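Local coordinates for protein putative enoyl-CoA hydratase (Streptomyces avermitilis, PDB 3GKB) that probably acts on acyl-CoA thioesters as an enoyl-CoA hydratase or a related enzyme of the crotonase family, at residues G155-R160 with L234-A239; G18-I23 with T45-D50; A145-I150 with G272-V277; L24-V29 with A34-E39; V108-L113 with E200-V205. One frame throughout, in Å; residues are numbered along the deposited sequence.

Overall arrangement
Contacts 2, 4 and 5 belong to the six-stranded sheet and its helices, whereas contacts 1 and 3 join the middle of the chain to helices 230-243 and 270-280 near its C-terminal end. Contacts 2 and 4 come first in the sequence, share helix 34-48 and have centres about 17 Å apart. Contact 5, about 14 Å from contact 2 between centres, reaches the same sheet. Contacts 1 and 3 touch where A239 packs on I150, and both meet the second subunit; contact 5 meets the third. Along the chain contact 5 alternates with contacts 1 and 3. The centres of contacts 2 and 3 are about 36 Å apart. The sheet side and the C-terminal helical side of one crotonase-type subunit thus each have contacts facing a neighbouring subunit.

Contact 1: G155-R160 with L234-A239; sequences GTQYLR and LGENDA
T156 and E236 meet through a carboxylate oxygen that two donors grip at once. T156 OG1 gives a short hydrogen bond of 2.5 Å to E236 OE2, using the anti lone pair of that oxygen, and T156 N adds a bent one of 3.0 Å to E236 OE2, arriving nearly in line with the C-O bond. The torsions explain the meeting: CG of E236 points opposite its own nitrogen (chi1 170°) and the chain stays extended, while T156 OG1 sits between backbone N and carbonyl carbon (chi1 65°). Q157, bent at chi2, folds back so that its NE2 donates to T156 OG1 at 2.9 Å, close to the amide plane. The other carboxylate oxygen, OE1, accepts from G154 N and Q96 NE2, so both buried oxygens are satisfied. An alanine in place of E236 would probably leave the hydroxyl and N-H of T156, G154 N and Q96 NE2 without the oxygens that accept from them. Segments 155-160 and 234-239, on helices 155-163 and 230-243, run at 137° with axes 9.8 Å apart at closest; helix 96-103 supplies Q96, and the carbonyl O of S223 of the second subunit accepts from Q157 NE2.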
# COMPACT_ATOMS: atom_id res chain seq x y z
N GLY B 155 -16.42 4.66 3.56
CA GLY B 155 -15.78 3.42 3.11
C GLY B 155 -14.97 3.53 1.84
O GLY B 155 -13.88 2.92 1.74
N THR B 156 -15.47 4.30 0.86
CA THR B 156 -14.73 4.45 -0.39
C THR B 156 -13.37 5.13 -0.12
O THR B 156 -12.34 4.73 -0.68
CB THR B 156 -15.50 5.23 -1.47
OG1 THR B 156 -15.70 6.58 -1.06
CG2 THR B 156 -16.84 4.56 -1.84
N GLN B 157 -13.38 6.10 0.79
CA GLN B 157 -12.16 6.82 1.12
C GLN B 157 -11.22 6.08 2.06
O GLN B 157 -9.99 6.16 1.89
CB GLN B 157 -12.50 8.22 1.65
CG GLN B 157 -13.45 9.01 0.71
CD GLN B 157 -12.89 9.09 -0.72
OE1 GLN B 157 -11.84 9.66 -0.94
NE2 GLN B 157 -13.58 8.47 -1.67
N TYR B 158 -11.78 5.37 3.04
CA TYR B 158 -10.96 4.56 3.91
C TYR B 158 -10.26 3.46 3.09
O TYR B 158 -9.08 3.20 3.28
CB TYR B 158 -11.77 3.96 5.05
CG TYR B 158 -12.55 4.97 5.91
CD1 TYR B 158 -12.21 6.34 5.92
CD2 TYR B 158 -13.61 4.55 6.68
CE1 TYR B 158 -12.92 7.24 6.72
CE2 TYR B 158 -14.33 5.42 7.44
CZ TYR B 158 -13.98 6.76 7.50
OH TYR B 158 -14.73 7.61 8.29
N LEU B 159 -11.00 2.85 2.17
CA LEU B 159 -10.40 1.88 1.25
C LEU B 159 -9.39 2.53 0.35
O LEU B 159 -8.28 2.01 0.20
CB LEU B 159 -11.48 1.21 0.39
CG LEU B 159 -12.28 0.12 1.14
CD1 LEU B 159 -13.61 -0.15 0.44
CD2 LEU B 159 -11.46 -1.19 1.25
N ARG B 160 -9.74 3.65 -0.28
CA ARG B 160 -8.74 4.28 -1.14
C ARG B 160 -7.39 4.44 -0.41
O ARG B 160 -6.31 4.14 -0.95
CB ARG B 160 -9.20 5.62 -1.68
CG ARG B 160 -8.23 6.12 -2.74
CD ARG B 160 -8.67 7.34 -3.45
NE ARG B 160 -7.80 7.49 -4.63
CZ ARG B 160 -8.21 7.89 -5.84
NH1 ARG B 160 -9.47 8.21 -6.05
NH2 ARG B 160 -7.35 7.98 -6.84
N LEU B 234 -16.63 14.51 0.72
CA LEU B 234 -17.63 15.27 -0.03
C LEU B 234 -18.00 14.62 -1.37
O LEU B 234 -19.18 14.52 -1.73
CB LEU B 234 -17.19 16.73 -0.21
CG LEU B 234 -17.32 17.59 1.06
CD1 LEU B 234 -16.54 18.88 0.92
CD2 LEU B 234 -18.82 17.85 1.39
N GLY B 235 -16.98 14.19 -2.13
CA GLY B 235 -17.20 13.50 -3.40
C GLY B 235 -17.99 12.20 -3.26
O GLY B 235 -18.89 11.90 -4.08
N GLU B 236 -17.69 11.44 -2.21
CA GLU B 236 -18.41 10.21 -1.93
C GLU B 236 -19.85 10.53 -1.60
O GLU B 236 -20.75 9.88 -2.12
CB GLU B 236 -17.72 9.39 -0.81
CG GLU B 236 -18.54 8.20 -0.31
CD GLU B 236 -18.05 7.65 1.03
OE1 GLU B 236 -18.67 8.03 2.05
OE2 GLU B 236 -17.04 6.87 1.05
N ASN B 237 -20.08 11.53 -0.74
CA ASN B 237 -21.42 11.93 -0.38
C ASN B 237 -22.28 12.28 -1.60
O ASN B 237 -23.46 11.87 -1.68
CB ASN B 237 -21.40 13.12 0.57
CG ASN B 237 -22.78 13.60 0.88
OD1 ASN B 237 -23.55 12.92 1.57
ND2 ASN B 237 -23.16 14.71 0.25
N ASP B 238 -21.69 13.03 -2.54
CA ASP B 238 -22.41 13.47 -3.73
C ASP B 238 -22.78 12.26 -4.60
O ASP B 238 -23.90 12.17 -5.14
CB ASP B 238 -21.56 14.45 -4.55
CG ASP B 238 -21.43 15.80 -3.88
OD1 ASP B 238 -22.26 16.12 -3.00
OD2 ASP B 238 -20.49 16.55 -4.21
N ALA B 239 -21.83 11.35 -4.76
CA ALA B 239 -22.04 10.17 -5.58
C ALA B 239 -23.08 9.26 -4.93
O ALA B 239 -23.96 8.73 -5.62
CB ALA B 239 -20.70 9.41 -5.78

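Contact 2: G18-I23 with T45-D50; sequences GVARII and TTLADD
L47 points from helix 34-48 at strand 19-24 and places its two methyl groups against A20 and I22. I22 and L47 reach for each other tip to tip: I22 CD1 stands 4.0 Å from L47 CD1. A20 is too short to reach out, and the leucine comes to it instead, with L47 CD2 at 4.1 Å from A20 CB and L47 CD1 at 4.2 Å from the same carbon. CD1 therefore bridges the two strand residues, while CD2 serves the alanine. The long reach of I22 comes from its extended outer chain (chi2 176°), which carries CD1 straight away from the strand; L47 has its CG beside the backbone N (chi1 -72°), and its fork opens toward the sheet. A20 and I22 are two residues apart in the strand and so share a face, whereas R21 between them is directed away from the helix. The backbones stay well separated, A20 CA and L47 CA being 8.4 Å apart, and every contact within 4.5 Å between the two segments joins apolar side-chain carbons. I56 of the adjacent strand 55-60 touches both I22 and L47. Strand 19-24, helix 34-48 and the parallel neighbouring strand 55-60 form a beta-alpha-beta unit, and this helix-on-sheet packing belongs to the N-terminal alpha/beta core of the crotonase fold, a spiral of beta-beta-alpha units.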
# COMPACT_ATOMS: atom_id res chain seq x y z
N GLY B 18 -6.67 1.88 32.30
CA GLY B 18 -6.46 2.75 31.14
C GLY B 18 -7.05 2.23 29.83
O GLY B 18 -6.90 2.87 28.79
N VAL B 19 -7.76 1.10 29.88
CA VAL B 19 -8.38 0.54 28.65
C VAL B 19 -9.89 0.53 28.80
O VAL B 19 -10.40 -0.06 29.76
CB VAL B 19 -7.88 -0.88 28.35
CG1 VAL B 19 -8.57 -1.44 27.08
CG2 VAL B 19 -6.34 -0.95 28.21
N ALA B 20 -10.63 1.19 27.90
CA ALA B 20 -12.08 1.00 27.83
C ALA B 20 -12.44 -0.06 26.81
O ALA B 20 -11.85 -0.11 25.74
CB ALA B 20 -12.78 2.30 27.50
N ARG B 21 -13.37 -0.95 27.15
CA ARG B 21 -13.86 -1.98 26.23
C ARG B 21 -15.30 -1.63 25.90
O ARG B 21 -16.13 -1.45 26.81
CB ARG B 21 -13.77 -3.37 26.87
CG ARG B 21 -12.37 -3.94 26.86
CD ARG B 21 -12.37 -5.34 27.42
NE ARG B 21 -12.60 -5.34 28.86
CZ ARG B 21 -13.00 -6.40 29.57
NH1 ARG B 21 -13.23 -7.58 28.99
NH2 ARG B 21 -13.17 -6.28 30.88
N ILE B 22 -15.57 -1.47 24.61
CA ILE B 22 -16.92 -1.19 24.15
C ILE B 22 -17.39 -2.45 23.44
O ILE B 22 -16.80 -2.86 22.45
CB ILE B 22 -16.95 0.05 23.22
CG1 ILE B 22 -16.48 1.31 23.99
CG2 ILE B 22 -18.33 0.25 22.65
CD1 ILE B 22 -16.39 2.57 23.12
N ILE B 23 -18.42 -3.08 23.98
CA ILE B 23 -18.93 -4.33 23.45
C ILE B 23 -20.26 -4.03 22.79
O ILE B 23 -21.21 -3.58 23.45
CB ILE B 23 -19.14 -5.40 24.57
CG1 ILE B 23 -17.83 -5.63 25.34
CG2 ILE B 23 -19.67 -6.70 23.94
CD1 ILE B 23 -17.99 -6.43 26.65
N THR B 45 -17.76 10.53 22.89
CA THR B 45 -17.59 11.93 23.29
C THR B 45 -17.22 12.00 24.78
O THR B 45 -16.29 12.73 25.14
CB THR B 45 -18.87 12.74 22.96
OG1 THR B 45 -19.05 12.73 21.53
CG2 THR B 45 -18.75 14.18 23.41
N THR B 46 -17.89 11.21 25.61
CA THR B 46 -17.58 11.13 27.04
C THR B 46 -16.15 10.62 27.27
O THR B 46 -15.42 11.15 28.09
CB THR B 46 -18.54 10.23 27.79
OG1 THR B 46 -19.90 10.67 27.59
CG2 THR B 46 -18.19 10.20 29.27
N LEU B 47 -15.77 9.57 26.56
CA LEU B 47 -14.42 9.03 26.72
C LEU B 47 -13.34 10.01 26.29
O LEU B 47 -12.28 10.05 26.92
CB LEU B 47 -14.25 7.69 26.00
CG LEU B 47 -14.95 6.49 26.65
CD1 LEU B 47 -15.03 5.29 25.68
CD2 LEU B 47 -14.21 6.12 27.97
N ALA B 48 -13.60 10.80 25.24
CA ALA B 48 -12.62 11.74 24.73
C ALA B 48 -12.21 12.74 25.84
O ALA B 48 -11.11 13.27 25.80
CB ALA B 48 -13.13 12.51 23.48
N ASP B 49 -13.10 12.97 26.80
CA ASP B 49 -12.80 13.88 27.92
C ASP B 49 -12.38 13.17 29.21
O ASP B 49 -12.25 13.81 30.26
CB ASP B 49 -14.00 14.81 28.17
CG ASP B 49 -14.11 15.92 27.10
OD1 ASP B 49 -13.21 16.05 26.24
OD2 ASP B 49 -15.09 16.67 27.12
N ASP B 50 -12.13 11.86 29.13
CA ASP B 50 -11.73 11.05 30.29
C ASP B 50 -10.23 10.80 30.26
O ASP B 50 -9.73 9.94 29.52
CB ASP B 50 -12.51 9.74 30.30
CG ASP B 50 -12.35 8.95 31.60
OD1 ASP B 50 -11.38 9.17 32.37
OD2 ASP B 50 -13.20 8.06 31.82

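Contact 3: A145-I150 with G272-V277; sequences ALMGII and GLMRSV
L146 and M147 lie at the end of a 3-10 segment, in the loop between strand 139-141 and helix 155-163, on which the last helix of the crotonase-type subunit, 270-280, packs. L146 points at the helix: its CB lies 3.8 Å from M274 CB, and its CD1 sits over the centre of one face of the R275 guanidinium, 3.9 Å above the plane. L146 CD2 comes alongside, 3.8 Å from R275 NE. The extended arginine chain crosses the leucine obliquely and ends in a weak hydrogen bond to T174 O and a long, weak ion pair with D176. An alanine at R275 would probably take away the flat group that L146 CD1 rests on, and take from T174 O and D176 a weak partner each. A water donates to L146 O at 2.8 Å and to M274 O at 2.9 Å, tying the two backbones. M147 follows, its CG 4.1 Å from M274 CE; that methyl arrives because the M274 chain folds at chi2 (-53°) and again at chi3. G148 has a positive phi of 79°, which favours glycine. Beyond it the chain turns from helix 270-280, and I149 and I150 pack on helix 230-243, where I150 CD1 comes to 3.8 Å from A239 CB.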
# COMPACT_ATOMS: atom_id res chain seq x y z
N ALA B 145 -23.16 -1.80 -3.02
CA ALA B 145 -23.40 -1.91 -4.45
C ALA B 145 -24.55 -2.86 -4.77
O ALA B 145 -25.30 -2.63 -5.72
CB ALA B 145 -22.10 -2.33 -5.22
N LEU B 146 -24.70 -3.91 -3.96
CA LEU B 146 -25.79 -4.89 -4.14
C LEU B 146 -27.17 -4.38 -3.68
O LEU B 146 -28.21 -4.98 -4.03
CB LEU B 146 -25.45 -6.22 -3.46
CG LEU B 146 -24.18 -6.90 -3.95
CD1 LEU B 146 -23.95 -8.23 -3.25
CD2 LEU B 146 -24.13 -7.06 -5.46
N MET B 147 -27.17 -3.27 -2.96
CA MET B 147 -28.39 -2.57 -2.55
C MET B 147 -28.67 -1.37 -3.47
O MET B 147 -29.56 -0.58 -3.22
CB MET B 147 -28.29 -2.20 -1.07
CG MET B 147 -28.20 -3.43 -0.07
SD MET B 147 -28.17 -2.78 1.66
CE MET B 147 -28.08 -4.38 2.53
N GLY B 148 -27.90 -1.27 -4.57
CA GLY B 148 -28.08 -0.23 -5.57
C GLY B 148 -27.51 1.11 -5.20
O GLY B 148 -27.88 2.13 -5.79
N ILE B 149 -26.60 1.11 -4.22
CA ILE B 149 -25.95 2.33 -3.74
C ILE B 149 -24.44 2.12 -3.72
O ILE B 149 -23.92 1.18 -4.37
CB ILE B 149 -26.57 2.81 -2.39
CG1 ILE B 149 -26.34 1.78 -1.26
CG2 ILE B 149 -28.09 3.05 -2.57
CD1 ILE B 149 -26.65 2.32 0.16
N ILE B 150 -23.70 3.03 -3.11
CA ILE B 150 -22.29 2.83 -2.84
C ILE B 150 -22.07 3.12 -1.35
O ILE B 150 -22.97 3.61 -0.68
CB ILE B 150 -21.36 3.72 -3.74
CG1 ILE B 150 -21.70 5.24 -3.62
CG2 ILE B 150 -21.46 3.30 -5.21
CD1 ILE B 150 -20.51 6.13 -3.80
N GLY B 272 -25.16 -13.31 -1.48
CA GLY B 272 -26.05 -14.23 -2.22
C GLY B 272 -27.53 -13.83 -2.16
O GLY B 272 -28.24 -13.84 -3.18
N LEU B 273 -28.00 -13.47 -0.98
CA LEU B 273 -29.38 -13.05 -0.81
C LEU B 273 -29.70 -11.83 -1.67
O LEU B 273 -30.71 -11.80 -2.39
CB LEU B 273 -29.66 -12.77 0.67
CG LEU B 273 -31.07 -12.30 1.04
CD1 LEU B 273 -32.11 -13.26 0.43
CD2 LEU B 273 -31.23 -12.27 2.53
N MET B 274 -28.82 -10.82 -1.63
CA MET B 274 -29.08 -9.61 -2.40
C MET B 274 -28.97 -9.83 -3.91
O MET B 274 -29.72 -9.23 -4.69
CB MET B 274 -28.19 -8.43 -1.94
CG MET B 274 -28.48 -7.95 -0.49
SD MET B 274 -30.21 -7.51 -0.10
CE MET B 274 -30.66 -6.38 -1.44
N ARG B 275 -28.10 -10.72 -4.36
CA ARG B 275 -28.07 -10.99 -5.81
C ARG B 275 -29.32 -11.69 -6.29
O ARG B 275 -29.80 -11.38 -7.38
CB ARG B 275 -26.82 -11.74 -6.21
CG ARG B 275 -25.57 -10.89 -5.99
CD ARG B 275 -24.38 -11.51 -6.67
NE ARG B 275 -23.28 -10.55 -6.67
CZ ARG B 275 -22.25 -10.58 -5.85
NH1 ARG B 275 -22.12 -11.56 -4.97
NH2 ARG B 275 -21.32 -9.65 -5.92
N SER B 276 -29.85 -12.60 -5.48
CA SER B 276 -31.10 -13.27 -5.85
C SER B 276 -32.30 -12.31 -5.80
O SER B 276 -33.21 -12.41 -6.64
CB SER B 276 -31.34 -14.50 -5.03
OG SER B 276 -31.63 -14.16 -3.71
N VAL B 277 -32.34 -11.39 -4.82
CA VAL B 277 -33.33 -10.31 -4.83
C VAL B 277 -33.24 -9.51 -6.14
O VAL B 277 -34.26 -9.21 -6.76
CB VAL B 277 -33.21 -9.36 -3.61
CG1 VAL B 277 -34.08 -8.13 -3.80
CG2 VAL B 277 -33.56 -10.10 -2.33
O HOH W 1 -28.13 -7.13 -5.80

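Contact 4: L24-V29 with A34-E39; sequences LDNPPV and ATMMRE
N26 offers M36 its CB, and neither face of its carboxamide carries the contact: M36 CE rests 3.8 Å from N26 CB. The flat group is occupied otherwise, since its ND2 donates to V31 O. A second carboxamide, that of N30, braces the same loop, with OD1 accepting from N26 N and ND2 donating to L24 O. The setting is the strand-to-helix connection of a beta-alpha-beta unit, where the chain leaves strand 19-24, passes through P27 and a cis peptide bond before P28, and enters helix 34-48. M36, on the first turn of that helix, points back at the connection. Its CG lies opposite the backbone N (chi1 -172°) and the chain runs straight as far as the sulfur; the bend at chi3 (-72°) then swings CE toward N26. One side chain thereby touches two places, the strand end with its sulfur and the loop with its methyl. D25, between the two touched residues, is directed away from the helix and forms a salt bridge with R12, while E39, one turn after M36, hydrogen-bonds to T10 OG1 and S9 N. The backbones keep apart, N26 CA to M36 CA being 8.2 Å, and L24 CD2 meets M36 SD at 4.2 Å.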
# COMPACT_ATOMS: atom_id res chain seq x y z
N LEU B 24 -20.33 -4.31 21.49
CA LEU B 24 -21.48 -4.01 20.67
C LEU B 24 -22.47 -5.19 20.76
O LEU B 24 -22.08 -6.34 20.58
CB LEU B 24 -21.03 -3.75 19.22
CG LEU B 24 -20.00 -2.62 19.06
CD1 LEU B 24 -19.16 -2.80 17.79
CD2 LEU B 24 -20.68 -1.29 19.04
N ASP B 25 -23.72 -4.89 21.12
CA ASP B 25 -24.72 -5.92 21.45
C ASP B 25 -26.13 -5.41 21.14
O ASP B 25 -26.79 -4.76 21.98
CB ASP B 25 -24.59 -6.34 22.92
CG ASP B 25 -25.38 -7.61 23.28
OD1 ASP B 25 -26.11 -8.15 22.42
OD2 ASP B 25 -25.22 -8.10 24.43
N ASN B 26 -26.55 -5.64 19.89
CA ASN B 26 -27.84 -5.18 19.39
C ASN B 26 -28.50 -6.30 18.61
O ASN B 26 -28.48 -6.32 17.38
CB ASN B 26 -27.68 -3.93 18.52
CG ASN B 26 -28.98 -3.38 18.06
OD1 ASN B 26 -29.96 -3.38 18.80
ND2 ASN B 26 -29.00 -2.85 16.83
N PRO B 27 -29.12 -7.26 19.32
CA PRO B 27 -29.75 -8.40 18.67
C PRO B 27 -30.77 -8.02 17.60
O PRO B 27 -31.40 -6.97 17.69
CB PRO B 27 -30.45 -9.12 19.82
CG PRO B 27 -29.73 -8.74 21.01
CD PRO B 27 -29.23 -7.35 20.79
N PRO B 28 -30.97 -8.89 16.59
CA PRO B 28 -30.36 -10.22 16.41
C PRO B 28 -29.04 -10.29 15.62
O PRO B 28 -28.40 -11.33 15.64
CB PRO B 28 -31.45 -10.99 15.67
CG PRO B 28 -32.17 -9.94 14.88
CD PRO B 28 -32.06 -8.65 15.63
N VAL B 29 -28.64 -9.24 14.92
CA VAL B 29 -27.44 -9.32 14.06
C VAL B 29 -26.51 -8.12 14.16
O VAL B 29 -25.66 -7.94 13.31
CB VAL B 29 -27.79 -9.54 12.55
CG1 VAL B 29 -28.53 -10.85 12.34
CG2 VAL B 29 -28.63 -8.38 12.04
N ALA B 34 -30.30 3.92 14.35
CA ALA B 34 -30.22 5.30 14.84
C ALA B 34 -29.86 5.36 16.32
O ALA B 34 -29.09 6.24 16.73
CB ALA B 34 -31.52 6.06 14.58
N THR B 35 -30.40 4.42 17.10
CA THR B 35 -30.10 4.35 18.51
C THR B 35 -28.63 4.06 18.75
O THR B 35 -27.98 4.74 19.54
CB THR B 35 -31.03 3.36 19.28
OG1 THR B 35 -32.39 3.80 19.14
CG2 THR B 35 -30.66 3.34 20.76
N MET B 36 -28.07 3.08 18.05
CA MET B 36 -26.63 2.80 18.21
C MET B 36 -25.76 3.99 17.81
O MET B 36 -24.77 4.28 18.48
CB MET B 36 -26.17 1.55 17.42
CG MET B 36 -24.71 1.13 17.73
SD MET B 36 -24.00 -0.22 16.69
CE MET B 36 -24.93 -1.65 17.35
N MET B 37 -26.12 4.65 16.72
CA MET B 37 -25.37 5.82 16.24
C MET B 37 -25.32 6.90 17.33
O MET B 37 -24.28 7.53 17.56
CB MET B 37 -26.01 6.35 14.95
CG MET B 37 -25.84 5.45 13.72
SD MET B 37 -26.77 5.83 12.21
CE MET B 37 -25.89 7.29 11.67
N ARG B 38 -26.45 7.11 18.01
CA ARG B 38 -26.51 8.11 19.07
C ARG B 38 -25.71 7.67 20.29
O ARG B 38 -24.99 8.47 20.89
CB ARG B 38 -27.99 8.39 19.41
CG ARG B 38 -28.23 9.37 20.51
CD ARG B 38 -29.71 9.80 20.48
NE ARG B 38 -30.63 8.75 20.92
CZ ARG B 38 -31.36 7.94 20.15
NH1 ARG B 38 -31.33 8.00 18.81
NH2 ARG B 38 -32.15 7.04 20.73
N GLU B 39 -25.82 6.38 20.64
CA GLU B 39 -25.14 5.86 21.83
C GLU B 39 -23.62 5.84 21.61
O GLU B 39 -22.86 6.13 22.54
CB GLU B 39 -25.66 4.47 22.23
CG GLU B 39 -27.08 4.50 22.78
CD GLU B 39 -27.58 3.15 23.27
OE1 GLU B 39 -26.97 2.10 22.95
OE2 GLU B 39 -28.61 3.15 23.97

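Contact 5: V108-L113 with E200-V205; sequences VTIVKL and EYVDRV
I110 holds CG2 opposite its backbone N and CG1 beside it (chi1 -61°), a setting that divides its two branches between V202 and V205. The short branch slides past V202, with I110 CG2 3.9 Å from V202 CG1; the long one is extended and puts I110 CD1 3.9 Å from V205 CG1, meeting that valine at a slant. Both valines turn CG1 opposite their own nitrogens, and in each it is this methyl that meets the isoleucine. K112 comes from two residues further along the strand. Its aliphatic part lies across V202, K112 CG being 4.1 Å from V202 CG2 and K112 CD 4.1 Å from V202 CB, and a bend at chi3 (71°) then carries NZ to a salt bridge with D199, just before this part of the helix. Strand 108-113 and segment 200-205, on helix 195-210, run nearly antiparallel, at 173°, with axes 9.6 Å apart. F132 of strand 130-134 touches I110 and V202, and V57 of strand 55-60 touches V202, so the helix packs across several strands of one sheet face. R204 forms a salt bridge with D176 of the third subunit. Chemically the contact is graded: branched aliphatic groups make the buried middle, while the lysine lends its methylenes to that packing and pairs its charge with D199, so the ammonium need not be buried among hydrocarbon groups.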
# COMPACT_ATOMS: atom_id res chain seq x y z
N VAL B 108 -6.12 5.66 21.61
CA VAL B 108 -5.84 4.69 20.54
C VAL B 108 -7.07 3.81 20.41
O VAL B 108 -7.59 3.31 21.43
CB VAL B 108 -4.64 3.82 20.91
CG1 VAL B 108 -4.44 2.69 19.85
CG2 VAL B 108 -3.38 4.68 21.09
N THR B 109 -7.58 3.64 19.19
CA THR B 109 -8.77 2.83 18.96
C THR B 109 -8.36 1.49 18.27
O THR B 109 -7.60 1.46 17.27
CB THR B 109 -9.79 3.57 18.11
OG1 THR B 109 -9.17 4.03 16.89
CG2 THR B 109 -10.39 4.78 18.88
N ILE B 110 -8.84 0.38 18.84
CA ILE B 110 -8.49 -0.95 18.36
C ILE B 110 -9.78 -1.72 18.11
O ILE B 110 -10.64 -1.76 18.98
CB ILE B 110 -7.64 -1.72 19.42
CG1 ILE B 110 -6.33 -0.99 19.70
CG2 ILE B 110 -7.34 -3.16 18.94
CD1 ILE B 110 -5.54 -1.56 20.93
N VAL B 111 -9.92 -2.33 16.94
CA VAL B 111 -11.08 -3.22 16.67
C VAL B 111 -10.61 -4.67 16.72
O VAL B 111 -9.59 -5.02 16.12
CB VAL B 111 -11.74 -2.93 15.29
CG1 VAL B 111 -12.70 -4.08 14.87
CG2 VAL B 111 -12.49 -1.55 15.29
N LYS B 112 -11.33 -5.48 17.48
CA LYS B 112 -11.17 -6.92 17.50
C LYS B 112 -12.31 -7.55 16.70
O LYS B 112 -13.47 -7.58 17.17
CB LYS B 112 -11.21 -7.43 18.94
CG LYS B 112 -11.10 -8.94 19.03
CD LYS B 112 -10.87 -9.39 20.48
CE LYS B 112 -12.08 -9.21 21.34
NZ LYS B 112 -11.91 -9.79 22.72
N LEU B 113 -11.98 -8.06 15.51
CA LEU B 113 -12.96 -8.56 14.56
C LEU B 113 -12.92 -10.08 14.49
O LEU B 113 -11.99 -10.66 13.92
CB LEU B 113 -12.71 -7.96 13.16
CG LEU B 113 -13.69 -8.41 12.06
CD1 LEU B 113 -15.11 -7.86 12.37
CD2 LEU B 113 -13.24 -8.00 10.68
N GLU B 200 -6.48 -12.96 23.41
CA GLU B 200 -5.27 -12.69 24.18
C GLU B 200 -4.31 -11.71 23.46
O GLU B 200 -3.70 -10.85 24.09
CB GLU B 200 -4.55 -14.01 24.60
CG GLU B 200 -5.32 -14.80 25.67
CD GLU B 200 -4.42 -15.83 26.40
OE1 GLU B 200 -3.44 -16.28 25.78
OE2 GLU B 200 -4.70 -16.14 27.58
N TYR B 201 -4.20 -11.81 22.14
CA TYR B 201 -3.36 -10.92 21.36
C TYR B 201 -3.80 -9.44 21.47
O TYR B 201 -2.98 -8.55 21.75
CB TYR B 201 -3.41 -11.33 19.89
CG TYR B 201 -2.42 -10.62 19.04
CD1 TYR B 201 -1.22 -11.24 18.68
CD2 TYR B 201 -2.66 -9.33 18.58
CE1 TYR B 201 -0.29 -10.58 17.88
CE2 TYR B 201 -1.73 -8.67 17.80
CZ TYR B 201 -0.56 -9.31 17.45
OH TYR B 201 0.38 -8.66 16.67
N VAL B 202 -5.09 -9.19 21.28
CA VAL B 202 -5.64 -7.83 21.40
C VAL B 202 -5.51 -7.31 22.83
O VAL B 202 -5.11 -6.16 23.06
CB VAL B 202 -7.08 -7.75 20.86
CG1 VAL B 202 -7.75 -6.37 21.16
CG2 VAL B 202 -7.08 -8.11 19.36
N ASP B 203 -5.79 -8.17 23.81
CA ASP B 203 -5.62 -7.75 25.20
C ASP B 203 -4.17 -7.31 25.51
O ASP B 203 -3.94 -6.28 26.15
CB ASP B 203 -6.08 -8.85 26.14
CG ASP B 203 -6.00 -8.44 27.60
OD1 ASP B 203 -6.72 -7.51 28.02
OD2 ASP B 203 -5.17 -9.04 28.32
N ARG B 204 -3.20 -8.09 25.03
CA ARG B 204 -1.79 -7.75 25.19
C ARG B 204 -1.43 -6.42 24.53
O ARG B 204 -0.76 -5.59 25.15
CB ARG B 204 -0.89 -8.84 24.62
CG ARG B 204 0.60 -8.51 24.73
CD ARG B 204 1.53 -9.62 24.23
NE ARG B 204 1.43 -9.82 22.79
CZ ARG B 204 1.97 -9.03 21.85
NH1 ARG B 204 2.69 -7.96 22.16
NH2 ARG B 204 1.80 -9.33 20.57
N VAL B 205 -1.86 -6.23 23.28
CA VAL B 205 -1.58 -4.98 22.55
C VAL B 205 -2.19 -3.80 23.32
O VAL B 205 -1.53 -2.80 23.56
CB VAL B 205 -2.12 -5.02 21.10
CG1 VAL B 205 -2.20 -3.62 20.49
CG2 VAL B 205 -1.25 -5.99 20.23